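Local coordinates for RabGAP/TBC protein (Chlamydomonas reinhardtii, PDB 4P17) that probably acts as a GTPase-activating protein for Rab GTPases in the flagellum, although its function has not been established, at residues Asp28-Cys33 against Pro242-Met247; Glu62-Gly67 against Leu253-Pro258; Leu211-Gln216 against Asn275-Gly280; Cys235-Ser240 against Phe262-Ala267. All coordinates share one frame; numbering follows the deposited sequence.

Overall arrangement
All four contacts join parts of an all-helical chain, and their chemistry follows their depth. Contact 4 is the buried one, and its centre lies about 7 Å from that of the chain; a loop phenylalanine meets a helix there by apolar packing. Contacts 1 and 2 share helix 243-256, their centres about 16 Å apart. Each ties that helix to a helix from the start of the chain with an arginine-glutamate salt bridge, at a partly buried place. Contact 3 lies furthest out, about 26 Å from the chain centre, where leucines and a methionine pack beside an exposed arginine. Contact 4 touches each of the other three.

Contact 1 (Asp28-Cys33 against Pro242-Met247); sequences DERRSC and PSETVM
Arg30 leaves helix 27-50 flank-on to helix 243-256, and only the end of its chain swings across to the carboxylate of Glu244, where the guanidinium forms a salt bridge. The two backbones stay well apart there, with CA of Arg30 and CA of Glu244 9.4 Å from each other, so the side chains do the spanning. That of Arg30 runs straight through CG and CD and then bends at chi3 (43°), which turns the head to present its two terminal nitrogens end-on. Both go to one oxygen: NH1 of Arg30 lies 2.8 Å from OE2 of Glu244, and NH2 of Arg30 lies 3.1 Å from the same OE2. The oxygen sits at the edge of the guanidinium, near its plane. The carboxylate stands almost upright to that plane, at 80°; NH1 therefore arrives from above it, whereas NH2 comes in on the syn side. In this all-helical TBC domain Glu244 lies in the first turn of helix 243-256, two residues past the N-cap Pro242, where the helix end would tend to favour a negative charge. OE2 of this buried glutamate also accepts the backbone N of Leu15, so three donors grip it. Further along helix 27-50, Cys33 touches Arg299 and Asp300 of helix 299-306, the helix against which Thr245 also packs; Arg299 makes a long, weak ion pair with OE1 of Glu244.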
loop_
_atom_site.group_PDB
_atom_site.type_symbol
_atom_site.label_atom_id
_atom_site.label_comp_id
_atom_site.label_asym_id
_atom_site.label_seq_id
_atom_site.Cartn_x
_atom_site.Cartn_y
_atom_site.Cartn_z
ATOM N N ASP A 28 19.999 -0.589 -11.129
ATOM C CA ASP A 28 19.754 -1.702 -12.039
ATOM C C ASP A 28 18.450 -2.401 -11.680
ATOM O O ASP A 28 17.742 -2.874 -12.564
ATOM C CB ASP A 28 20.903 -2.712 -12.001
ATOM C CG ASP A 28 20.729 -3.846 -13.004
ATOM O OD1 ASP A 28 20.563 -3.558 -14.217
ATOM O OD2 ASP A 28 20.762 -5.029 -12.580
ATOM N N GLU A 29 18.158 -2.482 -10.377
ATOM C CA GLU A 29 16.908 -3.083 -9.908
ATOM C C GLU A 29 15.748 -2.363 -10.576
ATOM O O GLU A 29 14.896 -2.968 -11.231
ATOM C CB GLU A 29 16.789 -2.999 -8.373
ATOM C CG GLU A 29 17.790 -3.914 -7.658
ATOM C CD GLU A 29 17.825 -3.773 -6.151
ATOM O OE1 GLU A 29 17.179 -2.863 -5.583
ATOM O OE2 GLU A 29 18.534 -4.577 -5.516
ATOM N N ARG A 30 15.757 -1.049 -10.453
ATOM C CA ARG A 30 14.663 -0.264 -11.008
ATOM C C ARG A 30 14.605 -0.358 -12.553
ATOM O O ARG A 30 13.528 -0.395 -13.150
ATOM C CB ARG A 30 14.800 1.195 -10.527
ATOM C CG ARG A 30 14.554 1.371 -9.033
ATOM C CD ARG A 30 14.794 2.818 -8.575
ATOM N NE ARG A 30 14.235 3.783 -9.510
ATOM C CZ ARG A 30 12.969 4.193 -9.500
ATOM N NH1 ARG A 30 12.126 3.734 -8.589
ATOM N NH2 ARG A 30 12.540 5.072 -10.402
ATOM N N ARG A 31 15.754 -0.424 -13.216
ATOM C CA ARG A 31 15.752 -0.537 -14.674
ATOM C C ARG A 31 15.108 -1.881 -15.075
ATOM O O ARG A 31 14.265 -1.934 -15.959
ATOM C CB ARG A 31 17.185 -0.383 -15.197
ATOM C CG ARG A 31 17.456 -0.677 -16.666
ATOM C CD ARG A 31 16.320 -0.349 -17.642
ATOM N NE ARG A 31 15.747 0.990 -17.516
ATOM C CZ ARG A 31 14.743 1.447 -18.262
ATOM N NH1 ARG A 31 14.191 0.680 -19.188
ATOM N NH2 ARG A 31 14.290 2.683 -18.079
ATOM N N SER A 32 15.500 -2.953 -14.399
ATOM C CA SER A 32 14.921 -4.266 -14.638
ATOM C C SER A 32 13.415 -4.224 -14.488
ATOM O O SER A 32 12.700 -4.791 -15.295
ATOM C CB SER A 32 15.501 -5.313 -13.689
ATOM O OG SER A 32 15.001 -6.619 -14.005
ATOM N N CYS A 33 12.918 -3.559 -13.450
ATOM C CA CYS A 33 11.475 -3.555 -13.225
ATOM C C CYS A 33 10.765 -2.769 -14.294
ATOM O O CYS A 33 9.654 -3.162 -14.721
ATOM C CB CYS A 33 11.146 -3.003 -11.849
ATOM S SG CYS A 33 11.778 -4.113 -10.521
ATOM N N PRO A 242 9.759 1.885 -0.907
ATOM C CA PRO A 242 9.719 2.854 -1.998
ATOM C C PRO A 242 8.361 2.858 -2.659
ATOM O O PRO A 242 7.739 1.824 -2.759
ATOM C CB PRO A 242 10.778 2.352 -2.966
ATOM C CG PRO A 242 11.759 1.661 -2.081
ATOM C CD PRO A 242 10.910 0.974 -1.046
ATOM N N SER A 243 7.910 4.014 -3.102
ATOM C CA SER A 243 6.529 4.140 -3.549
ATOM C C SER A 243 6.136 3.202 -4.708
ATOM O O SER A 243 5.016 2.695 -4.741
ATOM C CB SER A 243 6.254 5.603 -3.948
ATOM O OG SER A 243 6.764 5.861 -5.233
ATOM N N GLU A 244 7.036 2.935 -5.645
ATOM C CA GLU A 244 6.649 2.092 -6.777
ATOM C C GLU A 244 6.547 0.636 -6.311
ATOM O O GLU A 244 5.776 -0.158 -6.866
ATOM C CB GLU A 244 7.633 2.229 -7.932
ATOM C CG GLU A 244 7.700 3.613 -8.465
ATOM C CD GLU A 244 8.612 3.745 -9.626
ATOM O OE1 GLU A 244 8.391 3.041 -10.632
ATOM O OE2 GLU A 244 9.575 4.540 -9.518
ATOM N N THR A 245 7.289 0.304 -5.257
ATOM C CA THR A 245 7.224 -1.053 -4.715
ATOM C C THR A 245 5.901 -1.194 -3.964
ATOM O O THR A 245 5.208 -2.216 -4.084
ATOM C CB THR A 245 8.404 -1.320 -3.827
ATOM O OG1 THR A 245 9.576 -1.158 -4.625
ATOM C CG2 THR A 245 8.382 -2.689 -3.276
ATOM N N VAL A 246 5.555 -0.160 -3.198
ATOM C CA VAL A 246 4.281 -0.147 -2.480
ATOM C C VAL A 246 3.124 -0.395 -3.453
ATOM O O VAL A 246 2.239 -1.216 -3.171
ATOM C CB VAL A 246 4.026 1.190 -1.748
ATOM C CG1 VAL A 246 2.646 1.192 -1.078
ATOM C CG2 VAL A 246 5.080 1.483 -0.704
ATOM N N MET A 247 3.127 0.294 -4.592
ATOM C CA MET A 247 1.974 0.223 -5.503
ATOM C C MET A 247 1.801 -1.172 -6.072
ATOM O O MET A 247 0.684 -1.587 -6.380
ATOM C CB MET A 247 2.099 1.211 -6.668
ATOM C CG MET A 247 2.434 2.597 -6.282
ATOM S SD MET A 247 1.158 3.334 -5.300
ATOM C CE MET A 247 1.874 4.995 -5.205
#

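Contact 2 (Glu62-Gly67 against Leu253-Pro258); sequences EMIRKG and LFYEGP
With chi1 of -80° Arg65 starts out beside its backbone N, and its chain then runs fully extended to NE; Glu256, also beside its backbone N at chi1 -60°, stretches across to meet it at about a right angle. The guanidinium takes the carboxylate side-on, one nitrogen to each oxygen. NE of Arg65 gives a hydrogen bond to OE2 of Glu256 at 2.8 Å, and NH2 of Arg65 gives one to OE1 of Glu256 at 3.0 Å. Both are nearly straight and land on the syn sides of the oxygens, with the two planes only 25° apart, so this two-point salt bridge fixes the rotation of both groups. It lies near the C-terminal ends of two helices of the TBC fold, 57-65 and 243-256; beyond each, the first residue to leave helical angles is a glycine with positive phi, Gly67 and Gly257. Beside the bridge lies an apolar patch: CD1 of Ile64 rests obliquely against the ring of Tyr255, 3.5 Å from its CD1, while CG2 of Ile64 comes near the CB of Tyr255. Arg65 also makes a cation-pi contact with Phe307, which Glu256 touches too, and its backbone O accepts a bond from Arg248 NH2.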
loop_
_atom_site.group_PDB
_atom_site.type_symbol
_atom_site.label_atom_id
_atom_site.label_comp_id
_atom_site.label_asym_id
_atom_site.label_seq_id
_atom_site.Cartn_x
_atom_site.Cartn_y
_atom_site.Cartn_z
ATOM N N GLU A 62 -3.000 -13.160 -12.630
ATOM C CA GLU A 62 -1.607 -13.241 -13.101
ATOM C C GLU A 62 -1.054 -11.885 -13.575
ATOM O O GLU A 62 0.055 -11.502 -13.220
ATOM C CB GLU A 62 -1.463 -14.250 -14.261
ATOM C CG GLU A 62 -1.606 -15.733 -13.891
ATOM C CD GLU A 62 -1.598 -16.680 -15.102
ATOM O OE1 GLU A 62 -1.453 -16.223 -16.266
ATOM O OE2 GLU A 62 -1.738 -17.904 -14.878
ATOM N N MET A 63 -1.822 -11.180 -14.394
ATOM C CA MET A 63 -1.413 -9.872 -14.886
ATOM C C MET A 63 -1.192 -8.874 -13.749
ATOM O O MET A 63 -0.185 -8.157 -13.737
ATOM C CB MET A 63 -2.455 -9.314 -15.850
ATOM C CG MET A 63 -2.561 -10.088 -17.158
ATOM S SD MET A 63 -3.917 -9.471 -18.198
ATOM C CE MET A 63 -3.207 -7.934 -18.812
ATOM N N ILE A 64 -2.114 -8.877 -12.789
ATOM C CA ILE A 64 -2.082 -7.927 -11.711
ATOM C C ILE A 64 -0.893 -8.262 -10.816
ATOM O O ILE A 64 -0.206 -7.375 -10.322
ATOM C CB ILE A 64 -3.427 -7.913 -10.928
ATOM C CG1 ILE A 64 -4.469 -7.215 -11.787
ATOM C CG2 ILE A 64 -3.281 -7.139 -9.594
ATOM C CD1 ILE A 64 -5.870 -7.124 -11.210
ATOM N N ARG A 65 -0.620 -9.544 -10.648
ATOM C CA ARG A 65 0.556 -9.937 -9.893
ATOM C C ARG A 65 1.870 -9.478 -10.531
ATOM O O ARG A 65 2.833 -9.298 -9.819
ATOM C CB ARG A 65 0.570 -11.451 -9.707
ATOM C CG ARG A 65 -0.326 -11.932 -8.587
ATOM C CD ARG A 65 -0.198 -13.435 -8.359
ATOM N NE ARG A 65 -1.057 -13.876 -7.264
ATOM C CZ ARG A 65 -1.077 -15.113 -6.765
ATOM N NH1 ARG A 65 -0.260 -16.050 -7.245
ATOM N NH2 ARG A 65 -1.908 -15.411 -5.780
ATOM N N LYS A 66 1.922 -9.330 -11.859
ATOM C CA LYS A 66 3.116 -8.836 -12.535
ATOM C C LYS A 66 3.229 -7.298 -12.550
ATOM O O LYS A 66 4.247 -6.749 -12.967
ATOM C CB LYS A 66 3.142 -9.346 -13.974
ATOM C CG LYS A 66 3.432 -10.844 -14.121
ATOM C CD LYS A 66 3.152 -11.322 -15.541
ATOM N N GLY A 67 2.180 -6.613 -12.104
ATOM C CA GLY A 67 2.207 -5.166 -12.045
ATOM C C GLY A 67 1.247 -4.493 -13.006
ATOM O O GLY A 67 1.252 -4.734 -14.217
ATOM N N LEU A 253 -3.351 -6.226 -3.604
ATOM C CA LEU A 253 -4.244 -6.021 -2.465
ATOM C C LEU A 253 -5.662 -5.681 -2.918
ATOM O O LEU A 253 -6.658 -6.169 -2.357
ATOM C CB LEU A 253 -3.734 -4.892 -1.558
ATOM C CG LEU A 253 -4.637 -4.474 -0.386
ATOM C CD1 LEU A 253 -4.821 -5.638 0.602
ATOM C CD2 LEU A 253 -4.120 -3.230 0.332
ATOM N N PHE A 254 -5.744 -4.799 -3.903
ATOM C CA PHE A 254 -7.037 -4.311 -4.393
ATOM C C PHE A 254 -7.741 -5.338 -5.273
ATOM O O PHE A 254 -8.873 -5.115 -5.663
ATOM C CB PHE A 254 -6.871 -2.987 -5.192
ATOM C CG PHE A 254 -6.433 -1.807 -4.331
ATOM C CD1 PHE A 254 -6.985 -1.607 -3.074
ATOM C CD2 PHE A 254 -5.470 -0.923 -4.764
ATOM C CE1 PHE A 254 -6.574 -0.551 -2.279
ATOM C CE2 PHE A 254 -5.057 0.117 -3.955
ATOM C CZ PHE A 254 -5.612 0.297 -2.724
ATOM N N TYR A 255 -7.087 -6.458 -5.565
ATOM C CA TYR A 255 -7.718 -7.538 -6.340
ATOM C C TYR A 255 -7.901 -8.839 -5.548
ATOM O O TYR A 255 -8.959 -9.468 -5.599
ATOM C CB TYR A 255 -6.895 -7.820 -7.587
ATOM C CG TYR A 255 -7.552 -8.848 -8.458
ATOM C CD1 TYR A 255 -8.550 -8.488 -9.346
ATOM C CD2 TYR A 255 -7.163 -10.168 -8.405
ATOM C CE1 TYR A 255 -9.159 -9.428 -10.145
ATOM C CE2 TYR A 255 -7.769 -11.116 -9.203
ATOM C CZ TYR A 255 -8.750 -10.732 -10.068
ATOM O OH TYR A 255 -9.326 -11.687 -10.851
ATOM N N GLU A 256 -6.872 -9.238 -4.806
ATOM C CA GLU A 256 -6.892 -10.512 -4.100
ATOM C C GLU A 256 -7.315 -10.382 -2.642
ATOM O O GLU A 256 -7.731 -11.361 -2.041
ATOM C CB GLU A 256 -5.500 -11.158 -4.150
ATOM C CG GLU A 256 -5.011 -11.445 -5.539
ATOM C CD GLU A 256 -3.791 -12.310 -5.551
ATOM O OE1 GLU A 256 -3.700 -13.263 -4.740
ATOM O OE2 GLU A 256 -2.926 -12.036 -6.385
ATOM N N GLY A 257 -7.162 -9.199 -2.056
ATOM C CA GLY A 257 -7.552 -8.992 -0.666
ATOM C C GLY A 257 -6.410 -9.020 0.347
ATOM O O GLY A 257 -5.253 -9.111 -0.021
ATOM N N PRO A 258 -6.741 -8.996 1.638
ATOM C CA PRO A 258 -5.723 -8.682 2.652
ATOM C C PRO A 258 -4.697 -9.782 2.937
ATOM O O PRO A 258 -3.746 -9.495 3.658
ATOM C CB PRO A 258 -6.546 -8.400 3.910
ATOM C CG PRO A 258 -7.859 -9.089 3.690
ATOM C CD PRO A 258 -8.086 -9.195 2.218
#

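Contact 3 (Leu211-Gln216 against Asn275-Gly280); sequences LPRLQQ and NMLRVG
Two short helices of the TBC domain come together here, the first turn of helix 212-221 against the last turn of helix 273-277, and three apolar side chains, Leu214, Met276 and Leu277, carry most of the packing. The chains approach closely, with CA of Leu214 and CA of Leu277 6.5 Å apart. Leu277 points toward helix 212-221 and forks over its backbone. Its CD2 branch settles on the peptide after Arg213, 3.3 Å from the O of Arg213 and 3.9 Å from the CA of Leu214, and its CD1 branch turns toward the side chain of Arg213. The bend of that arginine at chi3 (83°) carries the guanidinium back across Leu277, one face turned to the methyl; the modelled spacing there is too short to be trusted, and the arginine lies at the exposed margin. Deeper in, Leu214 places CG opposite its own backbone N (chi1 -164°), which sends its two methyls toward Met276. CD1 of Leu214 lies 3.8 Å from CB of Met276, and CD2 of Leu214 is equally far from the CE of Met276, which is brought round by a bend at the end of the methionine chain. The leucine thus touches the methionine at both its root and its tip. Leu211, at the N-cap of helix 212-221, directly follows helix 201-210. Helix 259-271 closes the inner side, its Leu269 touching Leu211, Leu214 and Met276, while Leu285 and Met289 of helix 282-294 lie against Met276.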
loop_
_atom_site.group_PDB
_atom_site.type_symbol
_atom_site.label_atom_id
_atom_site.label_comp_id
_atom_site.label_asym_id
_atom_site.label_seq_id
_atom_site.Cartn_x
_atom_site.Cartn_y
_atom_site.Cartn_z
ATOM N N LEU A 211 10.833 -19.962 7.579
ATOM C CA LEU A 211 12.072 -19.292 7.912
ATOM C C LEU A 211 12.500 -19.717 9.316
ATOM O O LEU A 211 12.697 -18.892 10.192
ATOM C CB LEU A 211 11.896 -17.773 7.795
ATOM C CG LEU A 211 11.507 -17.228 6.410
ATOM C CD1 LEU A 211 11.192 -15.735 6.483
ATOM C CD2 LEU A 211 12.590 -17.490 5.361
ATOM N N PRO A 212 12.658 -21.029 9.527
ATOM C CA PRO A 212 12.948 -21.516 10.882
ATOM C C PRO A 212 14.224 -20.927 11.506
ATOM O O PRO A 212 14.239 -20.730 12.709
ATOM C CB PRO A 212 13.075 -23.033 10.691
ATOM C CG PRO A 212 13.350 -23.241 9.259
ATOM C CD PRO A 212 12.639 -22.121 8.533
ATOM N N ARG A 213 15.246 -20.627 10.703
ATOM C CA ARG A 213 16.437 -19.964 11.221
ATOM C C ARG A 213 16.095 -18.599 11.764
ATOM O O ARG A 213 16.645 -18.153 12.768
ATOM C CB ARG A 213 17.488 -19.801 10.156
ATOM C CG ARG A 213 18.210 -21.058 9.802
ATOM C CD ARG A 213 19.154 -20.760 8.627
ATOM N NE ARG A 213 20.421 -20.171 9.063
ATOM C CZ ARG A 213 21.214 -19.415 8.302
ATOM N NH1 ARG A 213 20.862 -19.118 7.057
ATOM N NH2 ARG A 213 22.360 -18.937 8.794
ATOM N N LEU A 214 15.190 -17.917 11.080
ATOM C CA LEU A 214 14.815 -16.601 11.513
ATOM C C LEU A 214 14.012 -16.681 12.815
ATOM O O LEU A 214 14.194 -15.861 13.709
ATOM C CB LEU A 214 14.029 -15.887 10.404
ATOM C CG LEU A 214 13.909 -14.381 10.596
ATOM C CD1 LEU A 214 15.260 -13.674 10.673
ATOM C CD2 LEU A 214 13.064 -13.746 9.501
ATOM N N GLN A 215 13.166 -17.695 12.962
ATOM C CA GLN A 215 12.334 -17.775 14.175
ATOM C C GLN A 215 13.197 -18.014 15.420
ATOM O O GLN A 215 13.010 -17.380 16.458
ATOM C CB GLN A 215 11.273 -18.868 14.034
ATOM C CG GLN A 215 10.130 -18.748 15.039
ATOM C CD GLN A 215 9.229 -17.526 14.846
ATOM O OE1 GLN A 215 9.690 -16.386 14.839
ATOM N NE2 GLN A 215 7.910 -17.767 14.745
ATOM N N GLN A 216 14.160 -18.916 15.292
ATOM C CA GLN A 216 15.101 -19.204 16.370
ATOM C C GLN A 216 15.838 -17.930 16.769
ATOM O O GLN A 216 16.071 -17.644 17.947
ATOM C CB GLN A 216 16.101 -20.274 15.927
ATOM N N ASN A 275 20.600 -11.173 6.086
ATOM C CA ASN A 275 20.945 -9.911 6.752
ATOM C C ASN A 275 20.572 -9.871 8.245
ATOM O O ASN A 275 21.376 -9.432 9.099
ATOM C CB ASN A 275 20.254 -8.753 6.032
ATOM C CG ASN A 275 20.504 -8.767 4.527
ATOM O OD1 ASN A 275 20.050 -9.664 3.799
ATOM N ND2 ASN A 275 21.223 -7.764 4.055
ATOM N N MET A 276 19.352 -10.309 8.547
ATOM C CA MET A 276 18.845 -10.280 9.909
ATOM C C MET A 276 19.566 -11.274 10.829
ATOM O O MET A 276 19.726 -11.010 12.021
ATOM C CB MET A 276 17.333 -10.566 9.926
ATOM C CG MET A 276 16.492 -9.324 9.704
ATOM S SD MET A 276 14.720 -9.664 9.612
ATOM C CE MET A 276 14.669 -10.559 8.082
ATOM N N LEU A 277 20.009 -12.397 10.288
ATOM C CA LEU A 277 20.528 -13.462 11.153
ATOM C C LEU A 277 21.853 -13.054 11.779
ATOM O O LEU A 277 22.253 -13.614 12.803
ATOM C CB LEU A 277 20.711 -14.765 10.388
ATOM C CG LEU A 277 19.434 -15.528 10.029
ATOM C CD1 LEU A 277 19.788 -16.669 9.106
ATOM C CD2 LEU A 277 18.717 -16.034 11.280
ATOM N N ARG A 278 22.529 -12.082 11.172
ATOM C CA ARG A 278 23.813 -11.618 11.702
ATOM C C ARG A 278 23.666 -10.515 12.746
ATOM O O ARG A 278 24.651 -10.067 13.289
ATOM C CB ARG A 278 24.694 -11.122 10.563
ATOM C CG ARG A 278 25.061 -12.185 9.535
ATOM C CD ARG A 278 25.827 -11.586 8.364
ATOM N NE ARG A 278 25.072 -10.502 7.732
ATOM C CZ ARG A 278 25.153 -9.221 8.078
ATOM N NH1 ARG A 278 25.965 -8.832 9.054
ATOM N NH2 ARG A 278 24.420 -8.319 7.443
ATOM N N VAL A 279 22.437 -10.104 13.062
ATOM C CA VAL A 279 22.225 -9.008 13.998
ATOM C C VAL A 279 21.770 -9.568 15.330
ATOM O O VAL A 279 20.750 -10.211 15.403
ATOM C CB VAL A 279 21.184 -7.991 13.478
ATOM C CG1 VAL A 279 20.943 -6.893 14.503
ATOM C CG2 VAL A 279 21.649 -7.381 12.171
ATOM N N GLY A 280 22.518 -9.276 16.388
ATOM C CA GLY A 280 22.316 -9.916 17.662
ATOM C C GLY A 280 21.528 -9.109 18.663
ATOM O O GLY A 280 21.486 -9.458 19.839
#

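Contact 4 (Cys235-Ser240 against Phe262-Ala267); sequences CLFSVS and FRVALA
Val264 is where helix 259-271 first meets the loop residue Phe237, whose ring is directed at the helix from the turn after helix 226-234. The valine holds CG1 opposite its backbone N (chi1 172°), and this methyl is the branch that touches: it lies 3.6 Å from CZ and 3.8 Å from CE2 of Phe237. CB of Val264 backs it up at 3.9 Å from the same CZ. The approach to the ring is oblique, and the contact is purely apolar. Val264 also packs on Leu302 and Met303 of helix 299-306. Ala265 comes next. Here the ring tip comes near the helix backbone, CZ of Phe237 lying 4.0 Å from the N of Ala265. The methyl of Ala265 is also met by Trp232 and Tyr233 of helix 226-234, and the Trp232 ring itself meets that of Phe237 with the planes about 40° apart. All three touching residues are buried. What aims Phe237 inward is the tight reversal of its own chain. Leu236, with positive phi, is the C-prime residue of a Schellman motif closing helix 226-234, and together with Phe237 it forms the middle of a type I' beta turn from Cys235 to Ser238. The O of Cys235 accepts both the N of Ser238 at 2.9 Å and, on a lone pair, the OG of Ser238 at 2.6 Å. A Schellman-capped helix end that runs on into a type I' turn here lays Phe237 against helix 259-271, inside the all-helical TBC domain.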
loop_
_atom_site.group_PDB
_atom_site.type_symbol
_atom_site.label_atom_id
_atom_site.label_comp_id
_atom_site.label_asym_id
_atom_site.label_seq_id
_atom_site.Cartn_x
_atom_site.Cartn_y
_atom_site.Cartn_z
ATOM N N CYS A 235 -0.272 0.723 7.658
ATOM C CA CYS A 235 -0.027 1.743 6.631
ATOM C C CYS A 235 0.065 1.152 5.250
ATOM O O CYS A 235 0.367 1.843 4.308
ATOM C CB CYS A 235 1.253 2.508 6.941
ATOM S SG CYS A 235 1.158 3.331 8.549
ATOM N N LEU A 236 -0.211 -0.139 5.131
ATOM C CA LEU A 236 -0.135 -0.847 3.869
ATOM C C LEU A 236 1.175 -0.588 3.152
ATOM O O LEU A 236 1.175 -0.283 1.965
ATOM C CB LEU A 236 -1.283 -0.448 2.942
ATOM C CG LEU A 236 -2.639 -0.476 3.595
ATOM C CD1 LEU A 236 -3.645 0.140 2.624
ATOM C CD2 LEU A 236 -2.967 -1.914 3.948
ATOM N N PHE A 237 2.264 -0.707 3.910
ATOM C CA PHE A 237 3.653 -0.473 3.470
ATOM C C PHE A 237 3.997 0.950 3.065
ATOM O O PHE A 237 5.125 1.198 2.652
ATOM C CB PHE A 237 4.018 -1.437 2.315
ATOM C CG PHE A 237 3.901 -2.901 2.689
ATOM C CD1 PHE A 237 4.802 -3.480 3.575
ATOM C CD2 PHE A 237 2.866 -3.678 2.188
ATOM C CE1 PHE A 237 4.671 -4.810 3.937
ATOM C CE2 PHE A 237 2.721 -4.995 2.560
ATOM C CZ PHE A 237 3.629 -5.570 3.427
ATOM N N SER A 238 3.074 1.912 3.216
ATOM C CA SER A 238 3.264 3.189 2.591
ATOM C C SER A 238 4.373 4.007 3.266
ATOM O O SER A 238 4.947 4.883 2.614
ATOM C CB SER A 238 1.958 4.016 2.556
ATOM O OG SER A 238 1.372 4.233 3.841
ATOM N N VAL A 239 4.682 3.729 4.538
ATOM C CA VAL A 239 5.762 4.434 5.235
ATOM C C VAL A 239 7.037 3.584 5.334
ATOM O O VAL A 239 7.938 3.918 6.093
ATOM C CB VAL A 239 5.373 4.854 6.667
ATOM C CG1 VAL A 239 4.010 5.596 6.674
ATOM C CG2 VAL A 239 5.290 3.675 7.586
ATOM N N SER A 240 7.100 2.491 4.581
ATOM C CA SER A 240 8.139 1.499 4.760
ATOM C C SER A 240 8.918 1.207 3.498
ATOM O O SER A 240 10.127 0.995 3.560
ATOM C CB SER A 240 7.512 0.223 5.295
ATOM O OG SER A 240 7.087 0.438 6.626
ATOM N N PHE A 262 0.254 -10.289 4.603
ATOM C CA PHE A 262 1.211 -11.163 5.263
ATOM C C PHE A 262 2.070 -11.870 4.205
ATOM O O PHE A 262 3.207 -12.225 4.495
ATOM C CB PHE A 262 0.541 -12.159 6.239
ATOM C CG PHE A 262 -0.414 -13.170 5.612
ATOM C CD1 PHE A 262 0.060 -14.226 4.847
ATOM C CD2 PHE A 262 -1.788 -13.102 5.868
ATOM C CE1 PHE A 262 -0.809 -15.170 4.320
ATOM C CE2 PHE A 262 -2.660 -14.042 5.345
ATOM C CZ PHE A 262 -2.183 -15.083 4.590
ATOM N N ARG A 263 1.581 -12.031 2.977
ATOM C CA ARG A 263 2.417 -12.707 1.977
ATOM C C ARG A 263 3.590 -11.824 1.609
ATOM O O ARG A 263 4.718 -12.307 1.412
ATOM C CB ARG A 263 1.605 -13.103 0.752
ATOM C CG ARG A 263 0.720 -14.274 1.096
ATOM C CD ARG A 263 -0.362 -14.668 0.107
ATOM N NE ARG A 263 -1.005 -15.890 0.609
ATOM C CZ ARG A 263 -2.162 -16.399 0.185
ATOM N NH1 ARG A 263 -2.871 -15.812 -0.761
ATOM N NH2 ARG A 263 -2.618 -17.507 0.729
ATOM N N VAL A 264 3.348 -10.524 1.519
ATOM C CA VAL A 264 4.432 -9.610 1.173
ATOM C C VAL A 264 5.370 -9.438 2.404
ATOM O O VAL A 264 6.583 -9.337 2.285
ATOM C CB VAL A 264 3.879 -8.264 0.681
ATOM C CG1 VAL A 264 4.998 -7.233 0.510
ATOM C CG2 VAL A 264 3.193 -8.474 -0.639
ATOM N N ALA A 265 4.790 -9.379 3.582
ATOM C CA ALA A 265 5.582 -9.266 4.795
ATOM C C ALA A 265 6.547 -10.449 4.924
ATOM O O ALA A 265 7.741 -10.262 5.221
ATOM C CB ALA A 265 4.663 -9.179 5.969
ATOM N N LEU A 266 6.050 -11.659 4.679
ATOM C CA LEU A 266 6.903 -12.850 4.761
ATOM C C LEU A 266 8.001 -12.754 3.708
ATOM O O LEU A 266 9.159 -13.084 3.985
ATOM C CB LEU A 266 6.108 -14.150 4.546
ATOM C CG LEU A 266 7.039 -15.362 4.653
ATOM C CD1 LEU A 266 7.454 -15.560 6.120
ATOM C CD2 LEU A 266 6.414 -16.575 4.088
ATOM N N ALA A 267 7.636 -12.297 2.506
ATOM C CA ALA A 267 8.613 -12.191 1.423
ATOM C C ALA A 267 9.739 -11.236 1.818
ATOM O O ALA A 267 10.898 -11.493 1.533
ATOM C CB ALA A 267 7.945 -11.736 0.129
#